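Local coordinates for multifunctional non-homologous end joining DNA repair protein LigD (Mycobacterium tuberculosis, PDB 2IRU) that probably works with Ku to repair DNA double-strand breaks by end joining, its polymerase domain filling gaps before the broken ends are resealed, at residues F139-G144 with L180-P185. Numbering follows the deposited sequence.
Sequences FDLDPG and LHLYTP
F139 and L182 face each other as an antiparallel hydrogen-bonded pair, with F139 N giving its hydrogen to L182 O at 2.8 Å and L182 N returning one to F139 O. Two residues further along, L141 and L180 repeat the pattern: L141 N reaches L180 O at 2.7 Å, and L180 N reaches L141 O at 3.0 Å. Between them sits the non-hydrogen-bonded pair D140 and H181, where the CA of H181 makes a C-H...O contact to F139 O (3.2 Å). These are neighbouring strands in the mixed sheet of the primase-polymerase domain, a member of the archaeo-eukaryotic primase clan. D140 and D142 probably bind both manganese ions of the polymerase site, and L180 and H181 probably belong to its substrate site.

On the face that carries D140 and H181, D140 OD1 lies over one face of the H181 imidazole, carboxylate and ring planes 35° apart, with D140 CG 3.6 Å from H181 CE1. CG of D140 stands anti to its own backbone N (chi1 178°), which carries the carboxylate to the ring. A water donates to D140 OD2 and accepts a weak bond from H181 NE2, while Q233 also bonds OD2. H181 ND1 is buried without a polar partner.

The apolar face carries F139, L141, L180 and L182. L141 CD2 meets L182 CD1 at 4.1 Å, and helix 149-164 covers the three leucines through A156 and V159.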
loop_
_atom_site.group_PDB
_atom_site.type_symbol
_atom_site.label_atom_id
_atom_site.label_comp_id
_atom_site.label_asym_id
_atom_site.label_seq_id
_atom_site.Cartn_x
_atom_site.Cartn_y
_atom_site.Cartn_z
ATOM N N PHE A 139 -9.746 2.215 -1.490
ATOM C CA PHE A 139 -10.775 1.269 -1.063
ATOM C C PHE A 139 -10.151 -0.120 -0.946
ATOM O O PHE A 139 -9.403 -0.538 -1.839
ATOM C CB PHE A 139 -11.929 1.219 -2.057
ATOM C CG PHE A 139 -12.638 2.521 -2.193
ATOM C CD1 PHE A 139 -13.796 2.779 -1.459
ATOM C CD2 PHE A 139 -12.158 3.497 -3.080
ATOM C CE1 PHE A 139 -14.439 4.028 -1.600
ATOM C CE2 PHE A 139 -12.787 4.711 -3.231
ATOM C CZ PHE A 139 -13.936 4.984 -2.490
ATOM N N ASP A 140 -10.432 -0.808 0.154
ATOM C CA ASP A 140 -9.960 -2.178 0.337
ATOM C C ASP A 140 -11.196 -3.046 0.114
ATOM O O ASP A 140 -12.142 -2.980 0.902
ATOM C CB ASP A 140 -9.470 -2.368 1.777
ATOM C CG ASP A 140 -9.005 -3.787 2.086
ATOM O OD1 ASP A 140 -9.046 -4.723 1.229
ATOM O OD2 ASP A 140 -8.590 -3.957 3.260
ATOM N N LEU A 141 -11.179 -3.827 -0.968
ATOM C CA LEU A 141 -12.270 -4.718 -1.290
ATOM C C LEU A 141 -11.929 -6.095 -0.769
ATOM O O LEU A 141 -11.022 -6.761 -1.294
ATOM C CB LEU A 141 -12.499 -4.749 -2.812
ATOM C CG LEU A 141 -13.417 -3.634 -3.330
ATOM C CD1 LEU A 141 -12.959 -2.209 -3.005
ATOM C CD2 LEU A 141 -13.584 -3.816 -4.845
ATOM N N ASP A 142 -12.615 -6.498 0.294
ATOM C CA ASP A 142 -12.289 -7.753 0.941
ATOM C C ASP A 142 -13.389 -8.777 0.685
ATOM O O ASP A 142 -14.518 -8.589 1.182
ATOM C CB ASP A 142 -12.078 -7.567 2.445
ATOM C CG ASP A 142 -11.481 -8.824 3.098
ATOM O OD1 ASP A 142 -10.279 -9.126 2.871
ATOM O OD2 ASP A 142 -12.232 -9.529 3.809
ATOM N N PRO A 143 -13.090 -9.827 -0.119
ATOM C CA PRO A 143 -14.102 -10.818 -0.495
ATOM C C PRO A 143 -14.490 -11.742 0.666
ATOM O O PRO A 143 -13.624 -12.415 1.246
ATOM C CB PRO A 143 -13.424 -11.615 -1.628
ATOM C CG PRO A 143 -11.945 -11.521 -1.300
ATOM C CD PRO A 143 -11.776 -10.124 -0.739
ATOM N N GLY A 144 -15.784 -11.775 0.993
ATOM C CA GLY A 144 -16.306 -12.668 2.034
ATOM C C GLY A 144 -16.337 -14.139 1.641
ATOM O O GLY A 144 -15.954 -14.518 0.527
ATOM N N LEU A 180 -8.347 -6.768 -2.713
ATOM C CA LEU A 180 -8.086 -5.991 -3.899
ATOM C C LEU A 180 -8.185 -4.535 -3.423
ATOM O O LEU A 180 -9.209 -4.178 -2.836
ATOM C CB LEU A 180 -9.182 -6.287 -4.936
ATOM C CG LEU A 180 -9.198 -5.458 -6.211
ATOM C CD1 LEU A 180 -7.885 -5.631 -6.962
ATOM C CD2 LEU A 180 -10.383 -5.848 -7.096
ATOM N N HIS A 181 -7.138 -3.721 -3.610
ATOM C CA HIS A 181 -7.211 -2.300 -3.285
ATOM C C HIS A 181 -7.468 -1.498 -4.550
ATOM O O HIS A 181 -6.976 -1.870 -5.619
ATOM C CB HIS A 181 -5.924 -1.773 -2.635
ATOM C CG HIS A 181 -5.695 -2.296 -1.257
ATOM N ND1 HIS A 181 -6.307 -1.744 -0.148
ATOM C CD2 HIS A 181 -4.879 -3.268 -0.793
ATOM C CE1 HIS A 181 -5.906 -2.394 0.935
ATOM N NE2 HIS A 181 -5.060 -3.341 0.563
ATOM N N LEU A 182 -8.245 -0.418 -4.423
ATOM C CA LEU A 182 -8.522 0.487 -5.539
ATOM C C LEU A 182 -8.064 1.871 -5.079
ATOM O O LEU A 182 -8.433 2.283 -3.983
ATOM C CB LEU A 182 -10.028 0.584 -5.884
ATOM C CG LEU A 182 -10.727 -0.725 -6.277
ATOM C CD1 LEU A 182 -12.182 -0.444 -6.698
ATOM C CD2 LEU A 182 -9.989 -1.388 -7.435
ATOM N N TYR A 183 -7.241 2.540 -5.882
ATOM C CA TYR A 183 -6.783 3.892 -5.589
ATOM C C TYR A 183 -7.353 4.878 -6.619
ATOM O O TYR A 183 -7.461 4.561 -7.800
ATOM C CB TYR A 183 -5.267 3.972 -5.676
ATOM C CG TYR A 183 -4.538 3.230 -4.581
ATOM C CD1 TYR A 183 -4.235 3.872 -3.367
ATOM C CD2 TYR A 183 -4.148 1.885 -4.737
ATOM C CE1 TYR A 183 -3.559 3.210 -2.340
ATOM C CE2 TYR A 183 -3.455 1.193 -3.690
ATOM C CZ TYR A 183 -3.157 1.880 -2.499
ATOM O OH TYR A 183 -2.503 1.241 -1.463
ATOM N N THR A 184 -7.687 6.070 -6.149
ATOM C CA THR A 184 -8.208 7.118 -7.011
ATOM C C THR A 184 -7.542 8.458 -6.642
ATOM O O THR A 184 -7.686 8.936 -5.510
ATOM C CB THR A 184 -9.719 7.240 -6.881
ATOM O OG1 THR A 184 -10.320 5.959 -7.179
ATOM C CG2 THR A 184 -10.185 8.326 -7.842
ATOM N N PRO A 185 -6.809 9.066 -7.581
ATOM C CA PRO A 185 -6.230 10.367 -7.199
ATOM C C PRO A 185 -7.316 11.455 -7.166
ATOM O O PRO A 185 -8.245 11.459 -8.001
ATOM C CB PRO A 185 -5.197 10.633 -8.294
ATOM C CG PRO A 185 -5.720 9.885 -9.493
ATOM C CD PRO A 185 -6.493 8.690 -8.968
HETATM O O HOH W 1 -5.877 -5.229 2.617
#